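Local coordinates for toxin 2A (Paenibacillus larvae, PDB 5URP), which probably acts as a virulence factor that transfers ADP-ribose from NAD to a protein of the infected insect host, at residues Glu52-Gln55 and Ile56-Thr60; Met81-Lys84 and Ile85-Asp89; Asp108-Ile111 and Phe112-Phe116. All coordinates share one frame; numbering follows the deposited sequence.

Contact 1: Glu52-Gln55 and Ile56-Thr60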
# COMPACT_ATOMS: atom_id res chain seq x y z
N GLU A 52 18.27 -8.79 5.25
CA GLU A 52 17.21 -8.03 4.60
C GLU A 52 15.95 -8.88 4.45
O GLU A 52 14.84 -8.43 4.77
CB GLU A 52 17.66 -7.52 3.22
CG GLU A 52 18.61 -6.33 3.33
CD GLU A 52 19.37 -6.00 2.02
OE1 GLU A 52 19.35 -6.80 1.07
OE2 GLU A 52 20.05 -4.97 1.98
N LYS A 53 16.10 -10.10 3.95
CA LYS A 53 14.94 -11.00 3.82
C LYS A 53 14.24 -11.17 5.15
O LYS A 53 13.00 -11.10 5.22
CB LYS A 53 15.38 -12.36 3.28
CG LYS A 53 15.90 -12.32 1.85
CD LYS A 53 16.44 -13.69 1.46
CE LYS A 53 17.10 -13.68 0.11
NZ LYS A 53 18.14 -14.74 0.07
N ARG A 54 14.99 -11.42 6.21
CA ARG A 54 14.39 -11.64 7.53
C ARG A 54 13.59 -10.42 7.99
O ARG A 54 12.49 -10.56 8.54
CB ARG A 54 15.48 -11.98 8.53
CG ARG A 54 15.00 -12.05 9.95
CD ARG A 54 16.15 -12.41 10.88
NE ARG A 54 16.36 -11.35 11.87
CZ ARG A 54 15.87 -11.35 13.11
NH1 ARG A 54 16.12 -10.32 13.91
NH2 ARG A 54 15.15 -12.37 13.56
N GLN A 55 14.12 -9.21 7.78
CA GLN A 55 13.39 -8.02 8.22
C GLN A 55 12.14 -7.79 7.41
O GLN A 55 11.14 -7.32 7.96
CB GLN A 55 14.29 -6.77 8.17
CG GLN A 55 15.40 -6.78 9.17
CD GLN A 55 14.93 -6.86 10.62
OE1 GLN A 55 13.79 -6.50 10.96
NE2 GLN A 55 15.79 -7.37 11.48
N ILE A 56 12.16 -8.12 6.11
CA ILE A 56 10.95 -8.04 5.31
C ILE A 56 9.91 -9.00 5.87
O ILE A 56 8.74 -8.63 6.06
CB ILE A 56 11.26 -8.34 3.83
CG1 ILE A 56 12.06 -7.16 3.26
CG2 ILE A 56 9.99 -8.58 3.02
CD1 ILE A 56 12.72 -7.45 1.97
N THR A 57 10.30 -10.24 6.13
CA THR A 57 9.37 -11.21 6.72
C THR A 57 8.78 -10.68 8.02
O THR A 57 7.55 -10.73 8.25
CB THR A 57 10.06 -12.56 6.94
OG1 THR A 57 10.49 -13.11 5.68
CG2 THR A 57 9.11 -13.55 7.61
N LEU A 58 9.63 -10.13 8.88
CA LEU A 58 9.16 -9.67 10.19
C LEU A 58 8.23 -8.48 10.05
O LEU A 58 7.28 -8.35 10.83
CB LEU A 58 10.33 -9.34 11.09
CG LEU A 58 11.18 -10.53 11.52
CD1 LEU A 58 12.33 -10.01 12.32
CD2 LEU A 58 10.36 -11.57 12.31
N TYR A 59 8.50 -7.60 9.09
CA TYR A 59 7.58 -6.52 8.80
C TYR A 59 6.21 -7.08 8.41
O TYR A 59 5.18 -6.61 8.90
CB TYR A 59 8.17 -5.61 7.69
CG TYR A 59 7.16 -4.65 7.13
CD1 TYR A 59 6.93 -3.42 7.74
CD2 TYR A 59 6.38 -4.97 6.02
CE1 TYR A 59 5.97 -2.54 7.25
CE2 TYR A 59 5.41 -4.12 5.55
CZ TYR A 59 5.22 -2.90 6.16
OH TYR A 59 4.25 -2.07 5.68
N THR A 60 6.18 -8.05 7.49
CA THR A 60 4.88 -8.58 7.05
C THR A 60 4.16 -9.28 8.19
O THR A 60 2.93 -9.34 8.19
CB THR A 60 5.02 -9.53 5.86
OG1 THR A 60 5.73 -10.73 6.21
CG2 THR A 60 5.66 -8.83 4.59
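Two turns of the amphipathic helix 50-61, one of the helices that precede the main sheet of this ADP-ribosyltransferase fold, bring Arg54 and Gln55 against Leu58. The frame is regular alpha-helical: Ile56 N, Thr57 N, Leu58 N and Tyr59 N bond in turn to the carbonyl oxygens of Glu52, Lys53, Arg54 and Gln55. On the outer face the Arg54 side chain runs out with CG trans to its own nitrogen (chi1 173°) and then bends at chi3, which lays the guanidinium flat against Leu58. The CD1 methyl of Leu58 sits over the centre of that group, 3.9 Å from Arg54 CZ, while Arg54 NE forms a salt bridge with Glu51. Leu58 CG also packs 3.3 Å from Arg54 O. Gln55, bent at chi2, brings OE1 to 4.0 Å from the same Leu58 CD1. Its NE2 is bonded to Glu51, so one carboxylate anchors both polar side chains that border the leucine.

Facing inward, Ile56 lays CG1 against Glu52 O, 3.4 Å away, and its side chain continues onto Ala91 of helix 79-92 and onto Ile182. Glu52 itself leads away, paired with Lys90 and Lys94. Further along, Tyr59 reaches Ser150 of strand 149-152 with its hydroxyl, tying the helix to the three-stranded sheet. Within the last turn Thr60 OG1 donates to Thr57 O, 2.7 Å away, meeting that oxygen well to the side of its C=O bond, at a C=O...OG1 angle of 121°.

Contact 2: Met81-Lys84 and Ile85-Asp89; sequences MDKK and IELID
Met81 and Ile85 meet on the tight side of helix 79-92; on the loose side Lys83 and Glu86 are linked through a water. On the inner face Ile85 N bonds to Met81 O, and the isoleucine side chain packs over the same oxygen. With chi1 at -70° its CG1 branch lies beside its own nitrogen, which carries CG1 to 3.4 Å and CD1 to 3.5 Å from Met81 O. Ile88 repeats the arrangement one turn on: its N bonds to Lys84 O, and its CG1 packs 3.3 Å from that oxygen. Helix 64-72, through Tyr69 and Leu70, and Tyr148 close over this face. Asp82 turns its carboxylate to Tyr69 OH and Gly76 N, joining the helix to the chain before it.

Elsewhere the fit slackens. Lys83 CG comes no nearer than 4.4 Å to Leu87 CD1, although Leu87 CG lies 3.5 Å from Lys83 O; Leu87 turns instead to Glu51 and Gln55 of helix 50-61. On the solvent side the extended Glu86 chain reaches back through water: one molecule donates to Lys83 O (2.6 Å) and, weakly, to Glu86 OE1 (2.9 Å). Lys83 O thus accepts twice, since Leu87 N also bonds to it, through a longer link than its neighbours' at 3.2 Å. Buried branched side chains on one face and hydrated, charged ones on another are the mark of an amphipathic helix packed among other helices.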
# COMPACT_ATOMS: atom_id res chain seq x y z
N MET A 81 14.70 0.07 16.24
CA MET A 81 13.75 0.28 15.16
C MET A 81 14.43 0.89 13.94
O MET A 81 14.17 0.46 12.82
CB MET A 81 12.61 1.18 15.64
CG MET A 81 11.73 0.52 16.68
SD MET A 81 10.60 -0.63 15.89
CE MET A 81 9.37 0.49 15.29
N ASP A 82 15.31 1.87 14.16
CA ASP A 82 15.99 2.50 13.03
C ASP A 82 16.81 1.49 12.23
O ASP A 82 16.90 1.59 11.00
CB ASP A 82 16.90 3.64 13.53
CG ASP A 82 16.11 4.78 14.14
OD1 ASP A 82 14.87 4.81 13.92
OD2 ASP A 82 16.71 5.63 14.82
N LYS A 83 17.43 0.53 12.92
CA LYS A 83 18.19 -0.53 12.27
C LYS A 83 17.31 -1.37 11.35
O LYS A 83 17.72 -1.73 10.24
CB LYS A 83 18.83 -1.40 13.35
CG LYS A 83 19.39 -2.74 12.90
CD LYS A 83 19.71 -3.63 14.13
CE LYS A 83 18.44 -4.20 14.81
NZ LYS A 83 17.71 -5.19 13.95
N LYS A 84 16.10 -1.71 11.80
CA LYS A 84 15.18 -2.44 10.95
C LYS A 84 14.79 -1.64 9.72
O LYS A 84 14.71 -2.17 8.61
CB LYS A 84 13.92 -2.80 11.73
CG LYS A 84 14.13 -3.61 12.96
CD LYS A 84 12.77 -4.10 13.45
CE LYS A 84 12.90 -5.16 14.52
NZ LYS A 84 12.81 -4.52 15.86
N ILE A 85 14.52 -0.35 9.92
CA ILE A 85 14.08 0.51 8.83
C ILE A 85 15.20 0.73 7.82
O ILE A 85 14.95 0.77 6.61
CB ILE A 85 13.56 1.83 9.44
CG1 ILE A 85 12.24 1.54 10.19
CG2 ILE A 85 13.39 2.93 8.39
CD1 ILE A 85 11.93 2.60 11.21
N GLU A 86 16.45 0.82 8.29
CA GLU A 86 17.59 0.92 7.38
C GLU A 86 17.68 -0.31 6.47
O GLU A 86 17.94 -0.19 5.27
CB GLU A 86 18.88 1.11 8.19
CG GLU A 86 20.16 1.10 7.39
CD GLU A 86 21.40 1.25 8.27
OE1 GLU A 86 21.26 1.30 9.51
OE2 GLU A 86 22.52 1.31 7.71
N LEU A 87 17.43 -1.50 7.02
CA LEU A 87 17.51 -2.73 6.25
C LEU A 87 16.41 -2.82 5.20
O LEU A 87 16.66 -3.16 4.04
CB LEU A 87 17.47 -3.93 7.21
CG LEU A 87 18.75 -4.17 7.99
CD1 LEU A 87 18.54 -5.07 9.22
CD2 LEU A 87 19.78 -4.78 7.07
N ILE A 88 15.17 -2.51 5.60
CA ILE A 88 14.08 -2.53 4.63
C ILE A 88 14.30 -1.48 3.55
O ILE A 88 14.08 -1.75 2.37
CB ILE A 88 12.74 -2.34 5.35
CG1 ILE A 88 12.56 -3.44 6.38
CG2 ILE A 88 11.63 -2.37 4.33
CD1 ILE A 88 11.36 -3.25 7.29
N ASP A 89 14.74 -0.28 3.95
CA ASP A 89 15.00 0.79 2.98
C ASP A 89 16.00 0.32 1.95
O ASP A 89 15.81 0.51 0.73
CB ASP A 89 15.56 2.02 3.68
CG ASP A 89 14.53 2.80 4.46
OD1 ASP A 89 13.35 2.47 4.39
OD2 ASP A 89 14.97 3.78 5.11
O HOH W 1 20.33 -1.41 10.07

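Contact 3: Asp108-Ile111 and Phe112-Phe116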
# COMPACT_ATOMS: atom_id res chain seq x y z
N ASP A 108 -8.72 2.92 5.81
CA ASP A 108 -9.84 3.74 6.27
C ASP A 108 -9.48 5.21 6.08
O ASP A 108 -8.56 5.57 5.34
CB ASP A 108 -10.23 3.35 7.69
CG ASP A 108 -9.17 3.68 8.72
OD1 ASP A 108 -8.17 4.37 8.38
OD2 ASP A 108 -9.33 3.26 9.87
N GLY A 109 -10.25 6.07 6.71
CA GLY A 109 -10.13 7.51 6.51
C GLY A 109 -8.85 8.12 7.01
O GLY A 109 -8.63 9.32 6.79
N ILE A 110 -7.99 7.34 7.67
CA ILE A 110 -6.76 7.88 8.24
C ILE A 110 -5.92 8.57 7.18
O ILE A 110 -5.24 9.56 7.46
CB ILE A 110 -5.96 6.76 8.94
CG1 ILE A 110 -4.84 7.35 9.80
CG2 ILE A 110 -5.37 5.78 7.93
CD1 ILE A 110 -5.33 8.11 10.98
N ILE A 111 -5.94 8.08 5.94
CA ILE A 111 -5.10 8.68 4.90
C ILE A 111 -5.42 10.14 4.71
O ILE A 111 -4.60 10.89 4.16
CB ILE A 111 -5.21 7.92 3.57
CG1 ILE A 111 -6.62 8.01 2.99
CG2 ILE A 111 -4.75 6.49 3.75
CD1 ILE A 111 -6.71 7.53 1.57
N PHE A 112 -6.60 10.58 5.15
CA PHE A 112 -7.03 11.96 5.00
C PHE A 112 -6.77 12.77 6.26
O PHE A 112 -7.21 13.92 6.34
CB PHE A 112 -8.52 12.00 4.65
CG PHE A 112 -8.85 11.27 3.39
CD1 PHE A 112 -8.27 11.66 2.19
CD2 PHE A 112 -9.71 10.19 3.39
CE1 PHE A 112 -8.55 10.98 1.02
CE2 PHE A 112 -10.00 9.50 2.21
CZ PHE A 112 -9.42 9.89 1.03
N GLY A 113 -6.09 12.19 7.24
CA GLY A 113 -5.91 12.78 8.55
C GLY A 113 -6.78 12.09 9.58
O GLY A 113 -7.87 11.59 9.27
N LYS A 114 -6.30 12.06 10.82
CA LYS A 114 -7.02 11.39 11.89
C LYS A 114 -8.43 11.92 12.07
O LYS A 114 -9.30 11.19 12.56
CB LYS A 114 -6.24 11.52 13.21
CG LYS A 114 -4.84 10.91 13.19
CD LYS A 114 -4.18 10.98 14.57
CE LYS A 114 -2.81 10.31 14.59
NZ LYS A 114 -2.88 8.86 14.25
N GLU A 115 -8.69 13.17 11.67
CA GLU A 115 -10.01 13.74 11.94
C GLU A 115 -11.08 13.12 11.06
O GLU A 115 -12.24 13.05 11.48
CB GLU A 115 -9.98 15.26 11.75
CG GLU A 115 -9.74 15.75 10.33
CD GLU A 115 -8.28 16.01 10.03
OE1 GLU A 115 -7.41 15.40 10.69
OE2 GLU A 115 -7.99 16.84 9.14
N PHE A 116 -10.72 12.65 9.87
CA PHE A 116 -11.69 12.07 8.95
C PHE A 116 -11.97 10.60 9.26
O PHE A 116 -13.05 10.10 8.95
CB PHE A 116 -11.20 12.20 7.51
CG PHE A 116 -11.49 13.54 6.88
CD1 PHE A 116 -12.78 13.86 6.49
CD2 PHE A 116 -10.48 14.47 6.69
CE1 PHE A 116 -13.06 15.09 5.91
CE2 PHE A 116 -10.76 15.70 6.12
CZ PHE A 116 -12.05 16.00 5.73
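A 3-10 turn opens the loop that leaves strand 101-107, an outermost strand of the main sheet, and its two bonds, Phe112 N to Gly109 O and Gly113 N to Ile110 O, fold the second segment back on the first. At Gly113 the chain leaves this turn with phi 105°, a conformation that suits a residue lacking a CB, and Gly113 O then accepts from Phe116 N, making a second tight turn.

The first turn begins at Asp108, where an Asx turn forms: OD1 accepts from Ile110 N at 3.1 Å, approached from above the carboxylate plane. The other oxygen, OD2, is bonded to Gln117, so OD1 shapes the start of the turn while OD2 ties it to the later part of the loop. Gly109 follows, its bare CA 4.6 Å from Phe116 O, a spacing that leaves little room for a side chain. Its own oxygen takes the Phe112 N-H at 2.9 Å from well above the carbonyl plane, and Phe112 CB and Phe116 CB both pack against it. Ile110 then gives its oxygen to Gly113 N (2.8 Å), again from out of the plane. Its side chain sets off outward but, with CG1 trans to the backbone nitrogen, the bend at chi2 (68°) swings CD1 back to Lys114 CG, 3.6 Å away; the two side chains run abreast.

Ile111 completes the segment and supplies its main apolar contact. Phe112 is buried against Leu215 and Val217 of strand 214-221, Ile134 and the ring of Phe138. Over one face of its ring lies Ile111 CG1, 3.7 Å from the centroid and only 7° off the normal, a CH-pi contact, while Ile111 CD1 continues across the ring to Phe112 CZ at 3.6 Å.

Contacts 1 and 2, their centres 10 Å apart, lie on helices 50-61 and 79-92, which meet directly: Gln55 OE1 lies 3.5 Å from Lys84 CG, and Gln55 CG packs 3.6 Å from Leu87 CD1. Both follow alpha-helical spacing, with one face buried and another charged. Contact 3 stands apart, its centre about 26 Å from that of contact 2 and 27 Å from that of contact 1, in a loop at the sheet. There 3-10 bonds that span three residues instead of four, two glycines and an aromatic anchor replace regular helix. All three are only partly buried; the first is bordered by charged partners outside its segments, water bridges the second, and a ring face dominates the third.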